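Local coordinates for protein oligogalacturonate-specific porin kdgM (Dickeya dadantii, PDB 4FQE) that forms a monomeric beta-barrel channel in the outer membrane that is specific for oligogalacturonides and is required for full virulence, at residues E36-Q41 and S81-S86; R96-A99 and L105-A108; T173-L178 and Q205-V210. All blocks are in the same frame, centred on the assembly; numbering follows the deposited sequence.

Contact 1. Residues E36-Q41 and S81-S86; sequences EVKWAQ and SLESGS
Lys38 reaches Glu83 across an intervening strand of the antiparallel porin beta-barrel, the two side chains coming from opposite directions along the inner wall. Strand 57-69 lies between their strands, its backbone bonded to that of Lys38 at Gly59, and the nearest alpha carbons of 36-41 and 81-86, the CA atoms of Lys38 and Gly85, stand 8.7 Å apart. A contact over such a gap depends on long side chains.

Lys38 illustrates how the gap is closed. Its CB carries CG beside the backbone N and opposite the carbonyl carbon (chi1 -49°), and from CG onward the chain runs fully extended toward its partner. CB and CG span the approach, and CD is the first atom to meet the carboxylate, lying 3.7 Å from Glu83 OE2. CE then passes alongside, almost equally far from both oxygens and 3.9 Å from Glu83 OE1. The ammonium completes a salt bridge and hydrogen bond, with Lys38 NZ 2.8 Å from Glu83 OE1.

Both charges have weak, long second partners: Lys38 has Glu61 of the strand between, and Glu83 has Arg92 of the next strand. Glu36, which forms its own salt bridge with Arg20, keeps its carboxylate apart from that of Glu83. The bond itself is asymmetric: NZ meets OE1 on its syn side, 33° out of the carboxylate plane, while Glu83 OE2 remains 3.6 Å from Lys38 NZ.

Contact 2. Residues R96-A99 and L105-A108; sequences RGRA and LSVA
Ala99 and Val107 form the closely fitted end of this contact, an antiparallel hydrogen-bonded pair that exchanges two backbone bonds. Ala99 N gives a nearly straight bond (172°) to Val107 O at 2.9 Å, and the return bond runs from Val107 N to Ala99 O at 3.0 Å. On the outward face the small Ala99 CB rests against Val107 CG2 at 3.9 Å.

The neighbouring pair, Arg98 with Ala108, is non-hydrogen-bonded, and here the backbones draw closer, with 4.3 Å between the CA atoms of Arg98 and Ala108. CH-O contacts supplement the pairing: the CA of Ala108 lies only 3.1 Å from Gly97 O, and the CB of Ala108 also settles against that carbonyl.

The other face, that of Arg98, Ser106 and Ala108, is looser. Arg98 is extended along its whole length (chi1 178°), which carries its guanidinium past the backbone to stand obliquely beside the serine. Arg98 NH2 stays 3.6 Å from Ser106 OG, a polar neighbour without a hydrogen bond, at an exposed position. Arg96, on the same face, brushes Ala108 CB with its CG, but its charged end turns elsewhere, into a salt bridge with Glu77 of strand 74-85.

Regular strand pairing beside a short connection, with small and apolar groups outward and charged ones toward the pore, is the beta hairpin of an outer-membrane barrel.

Contact 3. Residues T173-L178 and Q205-V210; sequences THNVKL and QTRYRV. With C8E ((hydroxyethyloxy)tri(ethyloxy)octane), chain I.
Asn175 and Arg207 meet across the strand that separates 173-178 from 205-210, their side chains crossing at about a right angle. Arg207 NH2 gives a nearly straight hydrogen bond (164°) to Asn175 OD1 at 3.0 Å. The oxygen lies at the edge of the guanidinium, near its plane, yet the donor stands well above the amide carbonyl plane, 69° out of it and not on a lone pair; the two flat groups are steeply turned against each other. A water completes the grip: it donates to Asn175 OD1 at 2.6 Å and to Arg207 O, and accepts from Arg207 NE at 2.9 Å. Asn175 OD1 therefore receives two bonds, and the arginine is tied at both NE and NH2. Beside them, Thr173 CG2 packs obliquely at 3.7 Å from Arg207 NH2.

A second shell fixes these groups. Arg207 bends at chi3 (72°), which brings its guanidinium against that of Arg209; Arg209 NH2 lies over the centre of one face of the Arg207 guanidinium, 3.4 Å above its plane. Arg209 is itself held by salt bridges to Glu8 and Glu191, and Glu191 also accepts a hydrogen bond from Asn175 ND2. One carboxylate on the intervening strand thus sets both the amide and Arg209, and the two acids probably offset part of the positive charge.

The opposite side of strand 173-178 faces detergent. A C8E chain runs over one face of the His174 ring, and its C11 comes 3.9 Å from Val176 CG2, while His174 ND1 is hydrogen-bonded to the Tyr150 hydroxyl.

This is the inner wall of a porin beta-barrel, polar side chains turned to the lumen and detergent outside; the cationic cluster is consistent with a channel for acidic oligogalacturonides.

All three contacts belong to one closed barrel sheet, yet they sample different levels of its construction. Contact 2 joins adjacent strands and is mainly backbone bonding, a surface contact on a hairpin. Contacts 1 and 3 each skip a strand, so side chains alone, helped in contact 3 by water, bridge the gap; both are partly buried and polar. Contact 1 relies on a single pair of opposite charges, contact 3 on paired arginines, an amide and acids beyond its segments. Strands 74-85 and 90-100 are neighbours, yet contacts 1 and 2 have centres 27 Å apart, on opposite sides of the chain's centre; the centre of contact 3 lies about 20 Å from either.

Contact 1. Residues E36-Q41 and S81-S86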
loop_
_atom_site.group_PDB
_atom_site.type_symbol
_atom_site.label_atom_id
_atom_site.label_comp_id
_atom_site.label_asym_id
_atom_site.label_seq_id
_atom_site.Cartn_x
_atom_site.Cartn_y
_atom_site.Cartn_z
ATOM N N GLU A 36 11.192 3.734 -0.046
ATOM C CA GLU A 36 10.899 3.050 -1.298
ATOM C C GLU A 36 11.654 3.749 -2.416
ATOM O O GLU A 36 11.675 4.975 -2.464
ATOM C CB GLU A 36 9.407 3.051 -1.598
ATOM C CG GLU A 36 9.046 2.284 -2.849
ATOM C CD GLU A 36 7.546 2.102 -3.043
ATOM O OE1 GLU A 36 6.728 2.699 -2.281
ATOM O OE2 GLU A 36 7.173 1.353 -3.998
ATOM N N VAL A 37 12.272 2.965 -3.294
ATOM C CA VAL A 37 12.865 3.487 -4.506
ATOM C C VAL A 37 12.071 2.912 -5.672
ATOM O O VAL A 37 11.655 1.752 -5.622
ATOM C CB VAL A 37 14.372 3.167 -4.593
ATOM C CG1 VAL A 37 15.081 3.812 -3.419
ATOM C CG2 VAL A 37 14.659 1.669 -4.664
ATOM N N LYS A 38 11.806 3.753 -6.666
ATOM C CA LYS A 38 10.921 3.415 -7.768
ATOM C C LYS A 38 11.607 3.814 -9.044
ATOM O O LYS A 38 12.248 4.853 -9.085
ATOM C CB LYS A 38 9.589 4.186 -7.649
ATOM C CG LYS A 38 8.924 4.137 -6.283
ATOM C CD LYS A 38 7.677 5.038 -6.215
ATOM C CE LYS A 38 7.009 4.951 -4.866
ATOM N NZ LYS A 38 5.871 5.900 -4.683
ATOM N N TRP A 39 11.488 2.969 -10.067
ATOM C CA TRP A 39 11.925 3.303 -11.408
ATOM C C TRP A 39 10.989 2.748 -12.464
ATOM O O TRP A 39 10.379 1.679 -12.273
ATOM C CB TRP A 39 13.361 2.842 -11.613
ATOM C CG TRP A 39 13.641 1.355 -11.534
ATOM C CD1 TRP A 39 13.926 0.488 -12.593
ATOM C CD2 TRP A 39 13.768 0.525 -10.327
ATOM N NE1 TRP A 39 14.172 -0.784 -12.139
ATOM C CE2 TRP A 39 14.102 -0.831 -10.790
ATOM C CE3 TRP A 39 13.627 0.750 -8.969
ATOM C CZ2 TRP A 39 14.268 -1.891 -9.911
ATOM C CZ3 TRP A 39 13.809 -0.327 -8.092
ATOM C CH2 TRP A 39 14.104 -1.619 -8.556
ATOM N N ALA A 40 10.839 3.480 -13.568
ATOM C CA ALA A 40 9.807 3.218 -14.562
ATOM C C ALA A 40 10.282 3.642 -15.933
ATOM O O ALA A 40 11.047 4.615 -16.067
ATOM C CB ALA A 40 8.513 3.933 -14.211
ATOM N N GLN A 41 9.835 2.929 -16.965
ATOM C CA GLN A 41 10.265 3.218 -18.342
ATOM C C GLN A 41 9.064 3.301 -19.265
ATOM O O GLN A 41 8.157 2.462 -19.160
ATOM C CB GLN A 41 11.234 2.135 -18.842
ATOM C CG GLN A 41 12.679 2.289 -18.347
ATOM C CD GLN A 41 13.714 1.565 -19.209
ATOM O OE1 GLN A 41 13.853 1.832 -20.413
ATOM N NE2 GLN A 41 14.466 0.654 -18.587
ATOM N N SER A 81 4.259 11.297 4.785
ATOM C CA SER A 81 5.088 10.810 3.669
ATOM C C SER A 81 5.499 11.932 2.725
ATOM O O SER A 81 4.781 12.911 2.538
ATOM C CB SER A 81 4.418 9.701 2.891
ATOM O OG SER A 81 3.150 10.051 2.385
ATOM N N LEU A 82 6.692 11.798 2.187
ATOM C CA LEU A 82 7.230 12.752 1.217
ATOM C C LEU A 82 7.743 11.885 0.103
ATOM O O LEU A 82 8.435 10.926 0.379
ATOM C CB LEU A 82 8.397 13.510 1.788
ATOM C CG LEU A 82 8.110 14.491 2.911
ATOM C CD1 LEU A 82 9.469 15.114 3.293
ATOM C CD2 LEU A 82 7.101 15.531 2.444
ATOM N N GLU A 83 7.398 12.216 -1.133
ATOM C CA GLU A 83 8.049 11.576 -2.268
ATOM C C GLU A 83 8.805 12.591 -3.114
ATOM O O GLU A 83 8.350 13.706 -3.277
ATOM C CB GLU A 83 7.041 10.818 -3.119
ATOM C CG GLU A 83 7.623 10.427 -4.488
ATOM C CD GLU A 83 6.969 9.225 -5.130
ATOM O OE1 GLU A 83 5.956 8.738 -4.620
ATOM O OE2 GLU A 83 7.510 8.745 -6.141
ATOM N N SER A 84 9.955 12.166 -3.654
ATOM C CA SER A 84 10.840 12.988 -4.500
ATOM C C SER A 84 11.138 12.225 -5.793
ATOM O O SER A 84 11.678 11.116 -5.733
ATOM C CB SER A 84 12.163 13.220 -3.794
ATOM O OG SER A 84 12.067 14.137 -2.733
ATOM N N GLY A 85 10.813 12.811 -6.949
ATOM C CA GLY A 85 11.001 12.113 -8.214
ATOM C C GLY A 85 11.281 12.985 -9.409
ATOM O O GLY A 85 11.463 14.198 -9.289
ATOM N N SER A 86 11.339 12.318 -10.563
ATOM C CA SER A 86 11.333 12.957 -11.872
ATOM C C SER A 86 9.983 13.656 -12.099
ATOM O O SER A 86 9.947 14.800 -12.537
ATOM C CB SER A 86 11.556 11.907 -12.982
ATOM O OG SER A 86 12.700 11.106 -12.731
#

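Contact 2. Residues R96-A99 and L105-A108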
loop_
_atom_site.group_PDB
_atom_site.type_symbol
_atom_site.label_atom_id
_atom_site.label_comp_id
_atom_site.label_asym_id
_atom_site.label_seq_id
_atom_site.Cartn_x
_atom_site.Cartn_y
_atom_site.Cartn_z
ATOM N N ARG A 96 -5.314 6.457 8.569
ATOM C CA ARG A 96 -5.914 5.165 8.235
ATOM C C ARG A 96 -6.590 4.575 9.478
ATOM O O ARG A 96 -5.954 4.379 10.501
ATOM C CB ARG A 96 -4.859 4.188 7.684
ATOM C CG ARG A 96 -5.412 2.794 7.380
ATOM C CD ARG A 96 -4.549 1.986 6.407
ATOM N NE ARG A 96 -3.125 2.266 6.613
ATOM C CZ ARG A 96 -2.168 2.137 5.694
ATOM N NH1 ARG A 96 -0.916 2.436 6.008
ATOM N NH2 ARG A 96 -2.447 1.726 4.459
ATOM N N GLY A 97 -7.875 4.298 9.381
ATOM C CA GLY A 97 -8.574 3.549 10.414
ATOM C C GLY A 97 -8.713 2.109 10.037
ATOM O O GLY A 97 -8.955 1.795 8.862
ATOM N N ARG A 98 -8.583 1.226 11.021
ATOM C CA ARG A 98 -8.713 -0.205 10.793
ATOM C C ARG A 98 -9.658 -0.858 11.797
ATOM O O ARG A 98 -9.616 -0.556 12.993
ATOM C CB ARG A 98 -7.342 -0.881 10.850
ATOM C CG ARG A 98 -7.397 -2.387 10.666
ATOM C CD ARG A 98 -6.026 -3.042 10.760
ATOM N NE ARG A 98 -6.136 -4.483 10.521
ATOM C CZ ARG A 98 -5.143 -5.369 10.633
ATOM N NH1 ARG A 98 -3.905 -5.000 11.007
ATOM N NH2 ARG A 98 -5.394 -6.643 10.384
ATOM N N ALA A 99 -10.514 -1.757 11.303
ATOM C CA ALA A 99 -11.371 -2.580 12.166
ATOM C C ALA A 99 -11.157 -4.057 11.858
ATOM O O ALA A 99 -11.375 -4.473 10.733
ATOM C CB ALA A 99 -12.834 -2.215 11.963
ATOM N N LEU A 105 -10.616 -11.424 9.070
ATOM C CA LEU A 105 -11.210 -10.421 8.194
ATOM C C LEU A 105 -10.988 -9.030 8.735
ATOM O O LEU A 105 -11.374 -8.760 9.868
ATOM C CB LEU A 105 -12.714 -10.655 8.069
ATOM C CG LEU A 105 -13.506 -9.698 7.171
ATOM C CD1 LEU A 105 -12.969 -9.814 5.752
ATOM C CD2 LEU A 105 -14.993 -10.050 7.187
ATOM N N SER A 106 -10.390 -8.155 7.931
ATOM C CA SER A 106 -10.205 -6.765 8.343
ATOM C C SER A 106 -10.653 -5.782 7.280
ATOM O O SER A 106 -10.680 -6.090 6.081
ATOM C CB SER A 106 -8.766 -6.483 8.782
ATOM O OG SER A 106 -7.845 -6.897 7.803
ATOM N N VAL A 107 -11.015 -4.583 7.734
ATOM C CA VAL A 107 -11.414 -3.505 6.844
ATOM C C VAL A 107 -10.677 -2.245 7.237
ATOM O O VAL A 107 -10.444 -2.008 8.407
ATOM C CB VAL A 107 -12.939 -3.306 6.822
ATOM C CG1 VAL A 107 -13.635 -4.584 6.297
ATOM C CG2 VAL A 107 -13.485 -2.961 8.185
ATOM N N ALA A 108 -10.247 -1.461 6.264
ATOM C CA ALA A 108 -9.573 -0.180 6.590
ATOM C C ALA A 108 -10.072 0.914 5.683
ATOM O O ALA A 108 -10.590 0.652 4.597
ATOM C CB ALA A 108 -8.057 -0.326 6.529
#

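Contact 3. Residues T173-L178 and Q205-V210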
loop_
_atom_site.group_PDB
_atom_site.type_symbol
_atom_site.label_atom_id
_atom_site.label_comp_id
_atom_site.label_asym_id
_atom_site.label_seq_id
_atom_site.Cartn_x
_atom_site.Cartn_y
_atom_site.Cartn_z
ATOM N N THR A 173 -10.437 3.333 -8.756
ATOM C CA THR A 173 -9.597 2.168 -8.970
ATOM C C THR A 173 -10.150 1.017 -8.161
ATOM O O THR A 173 -10.483 1.174 -6.984
ATOM C CB THR A 173 -8.144 2.443 -8.541
ATOM O OG1 THR A 173 -7.604 3.430 -9.411
ATOM C CG2 THR A 173 -7.286 1.196 -8.655
ATOM N N HIS A 174 -10.242 -0.132 -8.807
ATOM C CA HIS A 174 -10.573 -1.395 -8.159
ATOM C C HIS A 174 -9.379 -2.304 -8.251
ATOM O O HIS A 174 -8.813 -2.506 -9.349
ATOM C CB HIS A 174 -11.736 -2.043 -8.857
ATOM C CG HIS A 174 -13.021 -1.238 -8.836
ATOM N ND1 HIS A 174 -13.879 -1.276 -7.802
ATOM C CD2 HIS A 174 -13.605 -0.424 -9.802
ATOM C CE1 HIS A 174 -14.942 -0.477 -8.064
ATOM N NE2 HIS A 174 -14.776 0.037 -9.294
ATOM N N ASN A 175 -8.949 -2.844 -7.128
ATOM C CA ASN A 175 -7.793 -3.712 -7.120
ATOM C C ASN A 175 -8.018 -4.969 -6.299
ATOM O O ASN A 175 -8.640 -4.919 -5.212
ATOM C CB ASN A 175 -6.569 -2.939 -6.612
ATOM C CG ASN A 175 -5.264 -3.588 -7.015
ATOM O OD1 ASN A 175 -4.873 -3.545 -8.184
ATOM N ND2 ASN A 175 -4.527 -4.082 -6.030
ATOM N N VAL A 176 -7.567 -6.100 -6.847
ATOM C CA VAL A 176 -7.557 -7.374 -6.133
ATOM C C VAL A 176 -6.138 -7.932 -6.001
ATOM O O VAL A 176 -5.405 -8.066 -6.982
ATOM C CB VAL A 176 -8.430 -8.401 -6.862
ATOM C CG1 VAL A 176 -8.481 -9.695 -6.076
ATOM C CG2 VAL A 176 -9.827 -7.844 -7.105
ATOM N N LYS A 177 -5.760 -8.279 -4.783
ATOM C CA LYS A 177 -4.422 -8.768 -4.492
ATOM C C LYS A 177 -4.580 -10.126 -3.847
ATOM O O LYS A 177 -5.457 -10.326 -2.978
ATOM C CB LYS A 177 -3.696 -7.846 -3.512
ATOM C CG LYS A 177 -2.294 -8.300 -3.095
ATOM C CD LYS A 177 -1.652 -7.299 -2.106
ATOM C CE LYS A 177 -0.138 -7.358 -2.014
ATOM N NZ LYS A 177 0.434 -6.500 -0.899
ATOM N N LEU A 178 -3.753 -11.071 -4.283
ATOM C CA LEU A 178 -3.711 -12.383 -3.668
ATOM C C LEU A 178 -2.273 -12.673 -3.244
ATOM O O LEU A 178 -1.357 -12.638 -4.055
ATOM C CB LEU A 178 -4.217 -13.433 -4.677
ATOM C CG LEU A 178 -4.099 -14.897 -4.265
ATOM C CD1 LEU A 178 -5.005 -15.195 -3.062
ATOM C CD2 LEU A 178 -4.454 -15.796 -5.437
ATOM N N GLN A 205 -8.426 0.580 -18.411
ATOM C CA GLN A 205 -7.269 -0.318 -18.559
ATOM C C GLN A 205 -6.959 -1.193 -17.341
ATOM O O GLN A 205 -7.380 -0.905 -16.232
ATOM C CB GLN A 205 -6.030 0.488 -18.946
ATOM C CG GLN A 205 -6.147 1.079 -20.339
ATOM C CD GLN A 205 -4.808 1.238 -21.018
ATOM O OE1 GLN A 205 -3.885 1.848 -20.462
ATOM N NE2 GLN A 205 -4.688 0.690 -22.235
ATOM N N THR A 206 -6.230 -2.281 -17.583
ATOM C CA THR A 206 -5.864 -3.214 -16.538
ATOM C C THR A 206 -4.397 -3.046 -16.149
ATOM O O THR A 206 -3.495 -2.931 -17.019
ATOM C CB THR A 206 -6.107 -4.683 -16.975
ATOM O OG1 THR A 206 -7.450 -4.831 -17.478
ATOM C CG2 THR A 206 -5.893 -5.658 -15.814
ATOM N N ARG A 207 -4.195 -3.078 -14.841
ATOM C CA ARG A 207 -2.900 -2.908 -14.199
ATOM C C ARG A 207 -2.572 -4.210 -13.502
ATOM O O ARG A 207 -3.338 -4.687 -12.649
ATOM C CB ARG A 207 -2.980 -1.763 -13.173
ATOM C CG ARG A 207 -1.696 -1.557 -12.387
ATOM C CD ARG A 207 -1.874 -0.474 -11.336
ATOM N NE ARG A 207 -2.720 -0.944 -10.231
ATOM C CZ ARG A 207 -3.343 -0.144 -9.368
ATOM N NH1 ARG A 207 -3.252 1.173 -9.483
ATOM N NH2 ARG A 207 -4.077 -0.659 -8.398
ATOM N N TYR A 208 -1.432 -4.769 -13.867
ATOM C CA TYR A 208 -0.983 -6.051 -13.343
ATOM C C TYR A 208 0.277 -5.839 -12.540
ATOM O O TYR A 208 1.166 -5.115 -12.974
ATOM C CB TYR A 208 -0.614 -7.001 -14.491
ATOM C CG TYR A 208 -1.740 -7.372 -15.418
ATOM C CD1 TYR A 208 -1.885 -6.732 -16.645
ATOM C CD2 TYR A 208 -2.624 -8.398 -15.103
ATOM C CE1 TYR A 208 -2.884 -7.085 -17.530
ATOM C CE2 TYR A 208 -3.648 -8.754 -15.986
ATOM C CZ TYR A 208 -3.772 -8.077 -17.191
ATOM O OH TYR A 208 -4.774 -8.404 -18.087
ATOM N N ARG A 209 0.326 -6.451 -11.363
ATOM C CA ARG A 209 1.503 -6.457 -10.520
ATOM C C ARG A 209 1.849 -7.861 -10.083
ATOM O O ARG A 209 0.971 -8.660 -9.743
ATOM C CB ARG A 209 1.271 -5.620 -9.261
ATOM C CG ARG A 209 1.049 -4.135 -9.517
ATOM C CD ARG A 209 0.389 -3.444 -8.358
ATOM N NE ARG A 209 0.331 -1.984 -8.505
ATOM C CZ ARG A 209 -0.308 -1.162 -7.668
ATOM N NH1 ARG A 209 -1.003 -1.628 -6.638
ATOM N NH2 ARG A 209 -0.265 0.157 -7.860
ATOM N N VAL A 210 3.147 -8.147 -10.074
ATOM C CA VAL A 210 3.646 -9.307 -9.379
ATOM C C VAL A 210 4.772 -8.837 -8.473
ATOM O O VAL A 210 5.549 -7.937 -8.813
ATOM C CB VAL A 210 4.161 -10.383 -10.357
ATOM C CG1 VAL A 210 2.977 -10.988 -11.075
ATOM C CG2 VAL A 210 5.228 -9.791 -11.314
HETATM C C1 C8E I . -13.784 -11.608 1.797
HETATM C C2 C8E I . -13.803 -10.397 0.882
HETATM C C3 C8E I . -12.444 -10.102 0.233
HETATM C C4 C8E I . -12.303 -10.739 -1.151
HETATM C C5 C8E I . -12.728 -9.828 -2.302
HETATM C C6 C8E I . -11.985 -10.167 -3.596
HETATM C C7 C8E I . -12.853 -10.091 -4.848
HETATM C C8 C8E I . -13.459 -8.703 -5.014
HETATM O O9 C8E I . -13.717 -8.420 -6.394
HETATM C C10 C8E I . -14.294 -7.130 -6.617
HETATM C C11 C8E I . -13.398 -6.399 -7.600
HETATM O O12 C8E I . -14.183 -5.734 -8.582
HETATM C C13 C8E I . -13.403 -5.485 -9.746
HETATM C C14 C8E I . -14.257 -4.750 -10.758
HETATM O O15 C8E I . -13.533 -4.673 -11.992
HETATM C C16 C8E I . -13.731 -3.421 -12.635
HETATM C C17 C8E I . -14.409 -3.635 -13.972
HETATM O O18 C8E I . -14.124 -2.501 -14.794
HETATM C C19 C8E I . -14.666 -2.649 -16.109
HETATM C C20 C8E I . -13.609 -3.263 -17.019
HETATM O O21 C8E I . -12.891 -2.238 -17.721
HETATM O O HOH W 1 -2.840 -3.825 -9.835
#